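Local coordinates for protein Exo-beta-1,3-galactanase (Bifidobacterium bifidum, PDB 5FLW) that probably hydrolyses beta-1,3-linked galactans from the chain end, as a family 43 glycoside hydrolase built on a five-bladed beta-propeller, at residues E179-P191 and L199-D211. Sequence-based numbering, arbitrary orientation.
Sequences ERATDYPYGLESP and LYYWFGSQLTSWD
Leu207 pushes its side chain between Tyr184, Tyr186 and Glu189. Its CD1 lies 3.6 Å from Tyr186 CG at an oblique angle to that ring, while CD2 sits over the flat face of the Glu189 carboxylate, 3.3 Å from Glu189 CD. With CG of Tyr184 anti to the backbone N (chi1 -154°), the phenol extends to the chain just beyond strand 199-205, where the backbone N-H of Leu207, close to the ring plane, donates to OH (3.0 Å, 158° at the hydrogen). A water in the plane of the phenol lies 2.5 Å from Tyr184 OH and donates to Leu207 O. A phenylalanine in place of Tyr184 would probably keep the ring packing but leave the Leu207 N-H without this acceptor and the water less firmly held.

Deeper in, Glu189 and Ser205 form an antiparallel hydrogen-bonded pair through both backbone bonds, and Ser205 OG sits 2.7 Å from Ser190 OG. These hydroxyls also bond to Gln244 and Val245, respectively, tying the corner at Ser190 to the next blade. At the other end of the contact, the aliphatic part of Glu179 lies obliquely beside the six-membered ring of Trp202, with Trp202 CZ3 3.5 Å from Glu179 CG, and a water links Trp202 NE1 to Leu188 O.

The crossing from strand 172-179 into the blade begun by strand 191-196 is thus fastened to that blade's second strand. Three waters donate to Glu189 OE2, linking it to the 206-209 backbone, so the polar end of Glu189 is met by water at one oxygen and by a leucine methyl over the carboxylate.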
loop_
_atom_site.group_PDB
_atom_site.type_symbol
_atom_site.label_atom_id
_atom_site.label_comp_id
_atom_site.label_asym_id
_atom_site.label_seq_id
_atom_site.Cartn_x
_atom_site.Cartn_y
_atom_site.Cartn_z
ATOM N N GLU A 179 8.757 2.021 -14.514
ATOM C CA GLU A 179 10.147 2.063 -14.088
ATOM C C GLU A 179 10.636 0.706 -13.612
ATOM O O GLU A 179 9.959 0.015 -12.826
ATOM C CB GLU A 179 10.383 3.110 -12.962
ATOM C CG GLU A 179 9.967 4.522 -13.382
ATOM C CD GLU A 179 10.897 5.103 -14.448
ATOM O OE1 GLU A 179 12.112 4.780 -14.439
ATOM O OE2 GLU A 179 10.415 5.903 -15.294
ATOM N N ARG A 180 11.849 0.366 -14.044
ATOM C CA ARG A 180 12.612 -0.726 -13.462
ATOM C C ARG A 180 13.631 -0.114 -12.517
ATOM O O ARG A 180 14.102 1.007 -12.736
ATOM C CB ARG A 180 13.321 -1.553 -14.539
ATOM C CG ARG A 180 12.392 -2.437 -15.373
ATOM C CD ARG A 180 13.191 -3.124 -16.453
ATOM N NE ARG A 180 12.469 -4.207 -17.107
ATOM C CZ ARG A 180 11.971 -4.148 -18.337
ATOM N NH1 ARG A 180 12.097 -3.046 -19.055
ATOM N NH2 ARG A 180 11.334 -5.196 -18.852
ATOM N N ALA A 181 13.919 -0.829 -11.431
ATOM C CA ALA A 181 14.926 -0.350 -10.505
ATOM C C ALA A 181 16.300 -0.366 -11.176
ATOM O O ALA A 181 16.550 -1.087 -12.159
ATOM C CB ALA A 181 14.939 -1.166 -9.207
ATOM N N THR A 182 17.185 0.474 -10.642
ATOM C CA THR A 182 18.534 0.618 -11.177
ATOM C C THR A 182 19.240 -0.736 -11.237
ATOM O O THR A 182 19.297 -1.468 -10.239
ATOM C CB THR A 182 19.323 1.585 -10.277
ATOM O OG1 THR A 182 18.584 2.804 -10.089
ATOM C CG2 THR A 182 20.698 1.893 -10.916
ATOM N N ASP A 183 19.791 -1.062 -12.411
ATOM C CA ASP A 183 20.518 -2.317 -12.597
ATOM C C ASP A 183 19.666 -3.523 -12.193
ATOM O O ASP A 183 20.164 -4.490 -11.607
ATOM C CB ASP A 183 21.840 -2.329 -11.820
ATOM C CG ASP A 183 22.772 -1.173 -12.193
ATOM O OD1 ASP A 183 22.859 -0.813 -13.397
ATOM O OD2 ASP A 183 23.438 -0.646 -11.270
ATOM N N TYR A 184 18.359 -3.465 -12.485
ATOM C CA TYR A 184 17.429 -4.519 -12.059
ATOM C C TYR A 184 16.522 -4.782 -13.251
ATOM O O TYR A 184 16.190 -3.840 -13.988
ATOM C CB TYR A 184 16.576 -4.051 -10.867
ATOM C CG TYR A 184 16.043 -5.143 -9.945
ATOM C CD1 TYR A 184 16.893 -6.120 -9.408
ATOM C CD2 TYR A 184 14.697 -5.151 -9.546
ATOM C CE1 TYR A 184 16.409 -7.107 -8.522
ATOM C CE2 TYR A 184 14.200 -6.125 -8.662
ATOM C CZ TYR A 184 15.055 -7.100 -8.157
ATOM O OH TYR A 184 14.554 -8.059 -7.295
ATOM N N PRO A 185 16.134 -6.044 -13.482
ATOM C CA PRO A 185 15.280 -6.370 -14.635
ATOM C C PRO A 185 13.805 -6.076 -14.412
ATOM O O PRO A 185 13.002 -6.325 -15.323
ATOM C CB PRO A 185 15.500 -7.888 -14.823
ATOM C CG PRO A 185 16.569 -8.296 -13.846
ATOM C CD PRO A 185 16.533 -7.258 -12.746
ATOM N N TYR A 186 13.434 -5.563 -13.234
ATOM C CA TYR A 186 12.038 -5.406 -12.863
ATOM C C TYR A 186 11.844 -4.083 -12.151
ATOM O O TYR A 186 12.798 -3.469 -11.659
ATOM C CB TYR A 186 11.620 -6.499 -11.863
ATOM C CG TYR A 186 11.953 -7.874 -12.342
ATOM C CD1 TYR A 186 11.170 -8.473 -13.322
ATOM C CD2 TYR A 186 13.070 -8.567 -11.844
ATOM C CE1 TYR A 186 11.464 -9.731 -13.800
ATOM C CE2 TYR A 186 13.380 -9.839 -12.318
ATOM C CZ TYR A 186 12.559 -10.414 -13.300
ATOM O OH TYR A 186 12.814 -11.673 -13.800
ATOM N N GLY A 187 10.581 -3.676 -12.051
ATOM C CA GLY A 187 10.222 -2.665 -11.086
ATOM C C GLY A 187 10.223 -3.266 -9.688
ATOM O O GLY A 187 10.331 -4.479 -9.496
ATOM N N LEU A 188 10.079 -2.408 -8.696
ATOM C CA LEU A 188 10.022 -2.865 -7.323
ATOM C C LEU A 188 8.550 -3.055 -6.980
ATOM O O LEU A 188 7.692 -2.367 -7.528
ATOM C CB LEU A 188 10.663 -1.838 -6.392
ATOM C CG LEU A 188 12.157 -1.571 -6.602
ATOM C CD1 LEU A 188 12.740 -0.823 -5.415
ATOM C CD2 LEU A 188 12.906 -2.871 -6.842
ATOM N N GLU A 189 8.389 -3.986 -6.061
ATOM C CA GLU A 189 6.969 -4.176 -5.787
ATOM C C GLU A 189 6.499 -3.373 -4.571
ATOM O O GLU A 189 7.226 -2.514 -4.086
ATOM C CB GLU A 189 6.562 -5.651 -5.742
ATOM C CG GLU A 189 7.208 -6.469 -4.651
ATOM C CD GLU A 189 6.851 -7.942 -4.743
ATOM O OE1 GLU A 189 5.863 -8.299 -5.416
ATOM O OE2 GLU A 189 7.562 -8.745 -4.125
ATOM N N SER A 190 5.265 -3.648 -3.944
ATOM C CA SER A 190 4.701 -2.922 -2.799
ATOM C C SER A 190 4.993 -1.422 -2.893
ATOM O O SER A 190 5.599 -0.844 -2.000
ATOM C CB SER A 190 5.158 -3.515 -1.456
ATOM O OG SER A 190 6.539 -3.324 -1.214
ATOM N N PRO A 191 4.541 -0.791 -3.974
ATOM C CA PRO A 191 4.844 0.634 -4.167
ATOM C C PRO A 191 4.062 1.554 -3.236
ATOM O O PRO A 191 2.893 1.300 -2.896
ATOM C CB PRO A 191 4.425 0.878 -5.630
ATOM C CG PRO A 191 3.334 -0.134 -5.867
ATOM C CD PRO A 191 3.827 -1.367 -5.133
ATOM N N LEU A 199 8.817 17.535 -4.647
ATOM C CA LEU A 199 9.569 16.342 -5.032
ATOM C C LEU A 199 8.766 15.105 -4.633
ATOM O O LEU A 199 8.305 15.009 -3.490
ATOM C CB LEU A 199 10.929 16.297 -4.333
ATOM C CG LEU A 199 11.933 15.278 -4.861
ATOM C CD1 LEU A 199 12.430 15.713 -6.229
ATOM C CD2 LEU A 199 13.084 15.102 -3.915
ATOM N N TYR A 200 8.607 14.166 -5.574
ATOM C CA TYR A 200 7.939 12.888 -5.314
ATOM C C TYR A 200 8.962 11.865 -4.833
ATOM O O TYR A 200 10.078 11.792 -5.357
ATOM C CB TYR A 200 7.287 12.358 -6.593
ATOM C CG TYR A 200 6.260 13.287 -7.215
ATOM C CD1 TYR A 200 4.946 13.303 -6.755
ATOM C CD2 TYR A 200 6.610 14.155 -8.266
ATOM C CE1 TYR A 200 4.005 14.147 -7.320
ATOM C CE2 TYR A 200 5.674 15.005 -8.837
ATOM C CZ TYR A 200 4.369 15.003 -8.356
ATOM O OH TYR A 200 3.420 15.840 -8.917
ATOM N N TYR A 201 8.583 11.086 -3.825
ATOM C CA TYR A 201 9.416 10.007 -3.306
ATOM C C TYR A 201 8.628 8.714 -3.488
ATOM O O TYR A 201 7.494 8.615 -3.023
ATOM C CB TYR A 201 9.753 10.201 -1.819
ATOM C CG TYR A 201 10.571 11.458 -1.462
ATOM C CD1 TYR A 201 10.026 12.736 -1.590
ATOM C CD2 TYR A 201 11.867 11.345 -0.940
ATOM C CE1 TYR A 201 10.764 13.882 -1.247
ATOM C CE2 TYR A 201 12.613 12.471 -0.593
ATOM C CZ TYR A 201 12.060 13.740 -0.751
ATOM O OH TYR A 201 12.791 14.869 -0.391
ATOM N N TRP A 202 9.236 7.741 -4.169
ATOM C CA TRP A 202 8.615 6.474 -4.538
ATOM C C TRP A 202 9.436 5.353 -3.908
ATOM O O TRP A 202 10.618 5.187 -4.235
ATOM C CB TRP A 202 8.637 6.371 -6.069
ATOM C CG TRP A 202 8.057 5.151 -6.730
ATOM C CD1 TRP A 202 7.553 4.019 -6.135
ATOM C CD2 TRP A 202 7.941 4.940 -8.151
ATOM N NE1 TRP A 202 7.129 3.123 -7.100
ATOM C CE2 TRP A 202 7.351 3.666 -8.343
ATOM C CE3 TRP A 202 8.266 5.713 -9.280
ATOM C CZ2 TRP A 202 7.101 3.141 -9.625
ATOM C CZ3 TRP A 202 8.002 5.199 -10.553
ATOM C CH2 TRP A 202 7.411 3.927 -10.712
ATOM N N PHE A 203 8.805 4.578 -3.019
ATOM C CA PHE A 203 9.436 3.474 -2.308
ATOM C C PHE A 203 8.919 2.142 -2.844
ATOM O O PHE A 203 7.766 2.040 -3.274
ATOM C CB PHE A 203 9.120 3.542 -0.804
ATOM C CG PHE A 203 9.521 4.839 -0.155
ATOM C CD1 PHE A 203 8.742 5.986 -0.298
ATOM C CD2 PHE A 203 10.680 4.921 0.605
ATOM C CE1 PHE A 203 9.135 7.199 0.310
ATOM C CE2 PHE A 203 11.069 6.132 1.218
ATOM C CZ PHE A 203 10.290 7.255 1.068
ATOM N N GLY A 204 9.769 1.109 -2.776
ATOM C CA GLY A 204 9.346 -0.237 -3.126
ATOM C C GLY A 204 10.321 -1.278 -2.610
ATOM O O GLY A 204 11.376 -0.956 -2.053
ATOM N N SER A 205 9.947 -2.541 -2.811
ATOM C CA SER A 205 10.716 -3.685 -2.337
ATOM C C SER A 205 11.263 -4.512 -3.498
ATOM O O SER A 205 10.624 -4.642 -4.552
ATOM C CB SER A 205 9.874 -4.590 -1.432
ATOM O OG SER A 205 8.620 -4.888 -2.019
ATOM N N GLN A 206 12.449 -5.086 -3.294
ATOM C CA GLN A 206 12.968 -6.011 -4.299
ATOM C C GLN A 206 12.095 -7.264 -4.336
ATOM O O GLN A 206 11.250 -7.492 -3.465
ATOM C CB GLN A 206 14.448 -6.349 -4.055
ATOM C CG GLN A 206 15.315 -5.112 -3.870
ATOM C CD GLN A 206 16.793 -5.458 -3.671
ATOM O OE1 GLN A 206 17.451 -4.978 -2.732
ATOM N NE2 GLN A 206 17.330 -6.299 -4.535
ATOM N N LEU A 207 12.289 -8.067 -5.386
ATOM C CA LEU A 207 11.529 -9.297 -5.620
ATOM C C LEU A 207 12.393 -10.430 -5.078
ATOM O O LEU A 207 13.253 -10.971 -5.781
ATOM C CB LEU A 207 11.235 -9.472 -7.111
ATOM C CG LEU A 207 10.500 -8.303 -7.786
ATOM C CD1 LEU A 207 10.262 -8.588 -9.261
ATOM C CD2 LEU A 207 9.190 -8.021 -7.121
ATOM N N THR A 208 12.189 -10.772 -3.809
ATOM C CA THR A 208 12.960 -11.833 -3.162
ATOM C C THR A 208 12.031 -12.801 -2.439
ATOM O O THR A 208 12.385 -13.373 -1.415
ATOM C CB THR A 208 13.991 -11.268 -2.161
ATOM O OG1 THR A 208 13.315 -10.603 -1.088
ATOM C CG2 THR A 208 14.921 -10.283 -2.846
ATOM N N SER A 209 10.839 -12.968 -2.998
ATOM C CA SER A 209 9.812 -13.843 -2.442
ATOM C C SER A 209 9.532 -13.580 -0.961
ATOM O O SER A 209 9.307 -12.445 -0.575
ATOM C CB SER A 209 10.094 -15.323 -2.727
ATOM O OG SER A 209 11.380 -15.733 -2.300
ATOM N N TRP A 210 9.533 -14.626 -0.140
ATOM C CA TRP A 210 9.245 -14.458 1.286
ATOM C C TRP A 210 10.341 -13.739 2.071
ATOM O O TRP A 210 10.063 -13.106 3.083
ATOM C CB TRP A 210 8.873 -15.796 1.930
ATOM C CG TRP A 210 7.576 -16.339 1.412
ATOM C CD1 TRP A 210 7.411 -17.206 0.382
ATOM C CD2 TRP A 210 6.262 -16.027 1.890
ATOM N NE1 TRP A 210 6.078 -17.465 0.187
ATOM C CE2 TRP A 210 5.351 -16.755 1.103
ATOM C CE3 TRP A 210 5.768 -15.210 2.910
ATOM C CZ2 TRP A 210 3.979 -16.691 1.301
ATOM C CZ3 TRP A 210 4.402 -15.149 3.105
ATOM C CH2 TRP A 210 3.525 -15.886 2.308
ATOM N N ASP A 211 11.578 -13.832 1.601
ATOM C CA ASP A 211 12.688 -13.155 2.254
ATOM C C ASP A 211 12.522 -11.637 2.177
ATOM O O ASP A 211 12.075 -11.083 1.165
ATOM C CB ASP A 211 14.006 -13.568 1.603
ATOM C CG ASP A 211 14.347 -15.054 1.832
ATOM O OD1 ASP A 211 14.032 -15.625 2.913
ATOM O OD2 ASP A 211 14.919 -15.656 0.897
HETATM O O HOH W 1 16.176 -9.560 -6.178
HETATM O O HOH W 2 7.500 0.150 -6.357
HETATM O O HOH W 3 8.741 -11.582 -5.008
HETATM O O HOH W 4 9.641 -8.817 -1.863
HETATM O O HOH W 5 9.702 -10.727 -2.716
#